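Local coordinates for protein putative alpha-L-fucosidase (Bacteroides thetaiotaomicron, PDB 3EYP) that probably hydrolyses alpha-L-fucosidic linkages, as a putative lipoprotein of glycoside hydrolase family 29, at residues A[7-19]-A[244-256]. Sequence-based numbering, arbitrary orientation.
Sequences GLVPSARQLEWYN and LDGDAYIPAETDV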
loop_
_atom_site.group_PDB
_atom_site.type_symbol
_atom_site.label_atom_id
_atom_site.label_comp_id
_atom_site.label_asym_id
_atom_site.label_seq_id
_atom_site.Cartn_x
_atom_site.Cartn_y
_atom_site.Cartn_z
ATOM N N GLY A 7 16.787 14.999 6.518
ATOM C CA GLY A 7 16.759 14.571 5.113
ATOM C C GLY A 7 15.472 14.880 4.422
ATOM O O GLY A 7 14.823 15.872 4.731
ATOM N N LEU A 8 15.087 14.018 3.481
ATOM C CA LEU A 8 13.801 14.161 2.747
ATOM C C LEU A 8 12.623 13.685 3.598
ATOM O O LEU A 8 12.722 12.731 4.367
ATOM C CB LEU A 8 13.871 13.367 1.404
ATOM C CG LEU A 8 15.015 13.830 0.457
ATOM C CD1 LEU A 8 14.838 13.111 -0.864
ATOM C CD2 LEU A 8 15.088 15.374 0.293
ATOM N N VAL A 9 11.511 14.366 3.475
ATOM C CA VAL A 9 10.328 14.108 4.292
ATOM C C VAL A 9 9.038 13.952 3.441
ATOM O O VAL A 9 8.942 14.436 2.301
ATOM C CB VAL A 9 10.136 15.262 5.356
ATOM C CG1 VAL A 9 11.431 15.446 6.208
ATOM C CG2 VAL A 9 9.765 16.543 4.661
ATOM N N PRO A 10 8.046 13.264 3.974
ATOM C CA PRO A 10 6.829 13.044 3.225
ATOM C C PRO A 10 5.944 14.269 3.141
ATOM O O PRO A 10 5.938 15.123 4.037
ATOM C CB PRO A 10 6.122 11.975 4.038
ATOM C CG PRO A 10 6.574 12.254 5.448
ATOM C CD PRO A 10 8.028 12.573 5.273
ATOM N N SER A 11 5.171 14.298 2.078
ATOM C CA SER A 11 4.118 15.314 1.887
ATOM C C SER A 11 2.854 14.961 2.648
ATOM O O SER A 11 2.701 13.880 3.199
ATOM C CB SER A 11 3.767 15.462 0.427
ATOM O OG SER A 11 3.151 14.291 -0.055
ATOM N N ALA A 12 1.927 15.906 2.681
ATOM C CA ALA A 12 0.643 15.663 3.374
ATOM C C ALA A 12 -0.070 14.433 2.744
ATOM O O ALA A 12 -0.638 13.581 3.429
ATOM C CB ALA A 12 -0.281 16.926 3.331
ATOM N N ARG A 13 0.016 14.359 1.423
ATOM C CA ARG A 13 -0.569 13.229 0.628
ATOM C C ARG A 13 0.057 11.901 0.994
ATOM O O ARG A 13 -0.587 10.892 1.130
ATOM C CB ARG A 13 -0.411 13.452 -0.891
ATOM C CG ARG A 13 -1.521 14.369 -1.400
ATOM C CD ARG A 13 -1.613 14.442 -2.952
ATOM N NE ARG A 13 -0.354 14.665 -3.589
ATOM C CZ ARG A 13 0.167 15.859 -3.796
ATOM N NH1 ARG A 13 -0.483 16.940 -3.461
ATOM N NH2 ARG A 13 1.337 15.963 -4.367
ATOM N N GLN A 14 1.361 11.937 1.123
ATOM C CA GLN A 14 2.115 10.748 1.422
ATOM C C GLN A 14 1.823 10.291 2.834
ATOM O O GLN A 14 1.722 9.146 3.097
ATOM C CB GLN A 14 3.604 10.913 1.135
ATOM C CG GLN A 14 3.889 11.093 -0.358
ATOM C CD GLN A 14 5.328 11.519 -0.628
ATOM O OE1 GLN A 14 5.881 12.337 0.110
ATOM N NE2 GLN A 14 5.937 10.995 -1.693
ATOM N N LEU A 15 1.630 11.220 3.741
ATOM C CA LEU A 15 1.270 10.836 5.123
ATOM C C LEU A 15 -0.128 10.188 5.163
ATOM O O LEU A 15 -0.381 9.228 5.860
ATOM C CB LEU A 15 1.302 12.074 6.035
ATOM C CG LEU A 15 2.635 12.708 6.402
ATOM C CD1 LEU A 15 2.317 14.119 7.090
ATOM C CD2 LEU A 15 3.366 11.720 7.348
ATOM N N GLU A 16 -1.050 10.773 4.429
ATOM C CA GLU A 16 -2.447 10.262 4.384
ATOM C C GLU A 16 -2.458 8.816 3.836
ATOM O O GLU A 16 -3.065 7.898 4.395
ATOM C CB GLU A 16 -3.311 11.223 3.543
ATOM C CG GLU A 16 -4.772 10.746 3.335
ATOM C CD GLU A 16 -4.893 9.693 2.232
ATOM O OE1 GLU A 16 -4.295 9.921 1.148
ATOM O OE2 GLU A 16 -5.570 8.654 2.462
ATOM N N TRP A 17 -1.690 8.630 2.775
ATOM C CA TRP A 17 -1.558 7.325 2.085
ATOM C C TRP A 17 -0.920 6.290 2.990
ATOM O O TRP A 17 -1.398 5.168 3.137
ATOM C CB TRP A 17 -0.747 7.499 0.789
ATOM C CG TRP A 17 -0.232 6.244 0.143
ATOM C CD1 TRP A 17 -0.873 5.479 -0.779
ATOM C CD2 TRP A 17 1.070 5.643 0.328
ATOM N NE1 TRP A 17 -0.060 4.427 -1.186
ATOM C CE2 TRP A 17 1.126 4.494 -0.504
ATOM C CE3 TRP A 17 2.148 5.916 1.160
ATOM C CZ2 TRP A 17 2.226 3.660 -0.543
ATOM C CZ3 TRP A 17 3.248 5.081 1.129
ATOM C CH2 TRP A 17 3.285 3.963 0.265
ATOM N N TYR A 18 0.132 6.698 3.687
ATOM C CA TYR A 18 0.808 5.770 4.593
ATOM C C TYR A 18 -0.156 5.236 5.669
ATOM O O TYR A 18 -0.138 4.064 6.061
ATOM C CB TYR A 18 2.048 6.437 5.238
ATOM C CG TYR A 18 3.382 5.926 4.758
ATOM C CD1 TYR A 18 4.393 6.813 4.382
ATOM C CD2 TYR A 18 3.647 4.553 4.731
ATOM C CE1 TYR A 18 5.637 6.349 3.996
ATOM C CE2 TYR A 18 4.871 4.076 4.327
ATOM C CZ TYR A 18 5.850 4.973 3.936
ATOM O OH TYR A 18 7.077 4.507 3.547
ATOM N N ASN A 19 -0.988 6.148 6.153
ATOM C CA ASN A 19 -1.891 5.863 7.250
ATOM C C ASN A 19 -3.032 4.902 6.889
ATOM O O ASN A 19 -3.689 4.304 7.763
ATOM C CB ASN A 19 -2.466 7.169 7.807
ATOM C CG ASN A 19 -3.152 6.958 9.143
ATOM O OD1 ASN A 19 -2.658 6.216 10.013
ATOM N ND2 ASN A 19 -4.337 7.537 9.281
ATOM N N LEU A 244 18.811 4.881 0.974
ATOM C CA LEU A 244 18.874 5.849 2.099
ATOM C C LEU A 244 19.265 7.215 1.575
ATOM O O LEU A 244 18.769 8.266 2.012
ATOM C CB LEU A 244 19.888 5.392 3.151
ATOM C CG LEU A 244 20.006 6.236 4.415
ATOM C CD1 LEU A 244 18.667 6.208 5.107
ATOM C CD2 LEU A 244 21.160 5.671 5.331
ATOM N N ASP A 245 20.154 7.194 0.595
ATOM C CA ASP A 245 20.692 8.438 -0.058
ATOM C C ASP A 245 19.917 8.796 -1.339
ATOM O O ASP A 245 20.362 9.585 -2.186
ATOM C CB ASP A 245 22.203 8.333 -0.370
ATOM C CG ASP A 245 22.554 7.205 -1.337
ATOM O OD1 ASP A 245 21.723 6.298 -1.575
ATOM O OD2 ASP A 245 23.681 7.209 -1.860
ATOM N N GLY A 246 18.745 8.194 -1.475
ATOM C CA GLY A 246 17.842 8.550 -2.631
ATOM C C GLY A 246 17.502 10.012 -2.732
ATOM O O GLY A 246 17.306 10.713 -1.736
ATOM N N ASP A 247 17.409 10.465 -3.966
ATOM C CA ASP A 247 17.157 11.874 -4.293
ATOM C C ASP A 247 15.710 12.344 -4.213
ATOM O O ASP A 247 15.450 13.540 -4.311
ATOM C CB ASP A 247 17.761 12.328 -5.629
ATOM C CG ASP A 247 17.111 11.683 -6.859
ATOM O OD1 ASP A 247 15.965 11.222 -6.782
ATOM O OD2 ASP A 247 17.780 11.667 -7.925
ATOM N N ALA A 248 14.815 11.402 -3.963
ATOM C CA ALA A 248 13.384 11.634 -3.908
ATOM C C ALA A 248 12.687 10.847 -2.858
ATOM O O ALA A 248 12.989 9.678 -2.605
ATOM C CB ALA A 248 12.732 11.365 -5.320
ATOM N N TYR A 249 11.649 11.441 -2.298
ATOM C CA TYR A 249 10.807 10.766 -1.274
ATOM C C TYR A 249 9.555 10.312 -1.996
ATOM O O TYR A 249 8.695 11.112 -2.357
ATOM C CB TYR A 249 10.482 11.687 -0.123
ATOM C CG TYR A 249 9.967 10.974 1.112
ATOM C CD1 TYR A 249 10.770 10.820 2.239
ATOM C CD2 TYR A 249 8.664 10.472 1.159
ATOM C CE1 TYR A 249 10.294 10.142 3.370
ATOM C CE2 TYR A 249 8.193 9.811 2.276
ATOM C CZ TYR A 249 8.996 9.641 3.375
ATOM O OH TYR A 249 8.497 8.969 4.512
ATOM N N ILE A 250 9.577 9.045 -2.336
ATOM C CA ILE A 250 8.489 8.387 -3.115
ATOM C C ILE A 250 8.378 6.982 -2.597
ATOM O O ILE A 250 9.056 6.053 -3.107
ATOM C CB ILE A 250 8.779 8.349 -4.629
ATOM C CG1 ILE A 250 9.229 9.698 -5.167
ATOM C CG2 ILE A 250 7.524 7.925 -5.395
ATOM C CD1 ILE A 250 9.938 9.659 -6.521
ATOM N N PRO A 251 7.570 6.795 -1.550
ATOM C CA PRO A 251 7.555 5.525 -0.903
ATOM C C PRO A 251 6.951 4.407 -1.759
ATOM O O PRO A 251 6.197 4.664 -2.691
ATOM C CB PRO A 251 6.696 5.743 0.348
ATOM C CG PRO A 251 6.071 7.043 0.208
ATOM C CD PRO A 251 6.688 7.793 -0.918
ATOM N N ALA A 252 7.345 3.203 -1.452
ATOM C CA ALA A 252 6.861 1.997 -2.152
ATOM C C ALA A 252 5.429 1.633 -1.811
ATOM O O ALA A 252 5.012 1.509 -0.635
ATOM C CB ALA A 252 7.773 0.786 -1.877
ATOM N N GLU A 253 4.693 1.322 -2.877
ATOM C CA GLU A 253 3.360 0.683 -2.755
ATOM C C GLU A 253 3.388 -0.766 -3.290
ATOM O O GLU A 253 3.796 -1.023 -4.390
ATOM C CB GLU A 253 2.323 1.518 -3.503
ATOM C CG GLU A 253 0.842 1.163 -3.143
ATOM C CD GLU A 253 -0.126 1.858 -4.083
ATOM O OE1 GLU A 253 -0.738 2.872 -3.706
ATOM O OE2 GLU A 253 -0.233 1.425 -5.220
ATOM N N THR A 254 3.019 -1.721 -2.438
ATOM C CA THR A 254 3.165 -3.124 -2.727
ATOM C C THR A 254 1.844 -3.716 -3.185
ATOM O O THR A 254 0.895 -3.808 -2.418
ATOM C CB THR A 254 3.651 -3.922 -1.463
ATOM O OG1 THR A 254 4.896 -3.334 -1.010
ATOM C CG2 THR A 254 3.870 -5.380 -1.755
ATOM N N ASP A 255 1.830 -4.138 -4.425
ATOM C CA ASP A 255 0.579 -4.668 -5.069
ATOM C C ASP A 255 0.607 -6.145 -5.289
ATOM O O ASP A 255 1.610 -6.680 -5.697
ATOM C CB ASP A 255 0.240 -3.947 -6.352
ATOM C CG ASP A 255 1.205 -4.208 -7.485
ATOM O OD1 ASP A 255 2.448 -4.183 -7.275
ATOM O OD2 ASP A 255 0.695 -4.370 -8.628
ATOM N N VAL A 256 -0.526 -6.803 -5.007
ATOM C CA VAL A 256 -0.608 -8.239 -5.167
ATOM C C VAL A 256 -2.069 -8.667 -5.260
ATOM O O VAL A 256 -2.981 -8.001 -4.765
ATOM C CB VAL A 256 0.139 -8.969 -3.980
ATOM C CG1 VAL A 256 -0.535 -8.628 -2.645
ATOM C CG2 VAL A 256 0.215 -10.439 -4.161
HETATM O O HOH W 1 8.430 6.130 5.790
#
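L8 lies nearest Y249 and Q14 nearest P251, with CA atoms 6.1 and 7.9 Å apart, so the loop 7-11 and the first turns of the helix that follows run beside segment 244-256 as it leads into strand 253-257. The Y249 ring lies against the V9-P10 peptide: P10 N sits over the centre of one face, and P10 CD makes a CH-pi contact 4.0 Å from the ring centroid. With chi1 at -164°, Y249 swings its ring away from its own N and over to this loop, while L8 turns CD1 onto the backbone around D247.

Q14 ties the helix start to strand 248-249. NE2 donates to Y249 O at 2.8 Å, with the acceptor close to the amide plane but the donor lying 42° out of the carbonyl plane, and also bonds D205 O. OE1 turns back to accept from S11 N on a lone pair at 2.9 Å; since S11 OG in turn accepts from Q14 N, the two residues form a capping box. These bonds fix the amide's rotation.

Deeper in, P251 packs against two aromatic rings, its CG 3.6 Å from W17 CZ3 and its CB 3.5 Å from Y18 OH, which bonds N289 O. A water weakly bonded to Y18 OH also reaches Y249 OH. W17 NE1 donates almost in its ring plane to the anti lone pair of E253 OE1, 3.0 Å away; the other carboxylate oxygen, OE2, takes a bond from W164 NE1, so two indoles hold the buried carboxylate. The contact fits a TIM-barrel-type catalytic domain: helix 12-20 packs over the N-terminal end of the barrel, with W17 set among the starts of strands 162-164, 193-195 and 291-295, the last lying between 22-26 and 253-257 in the parallel sheet.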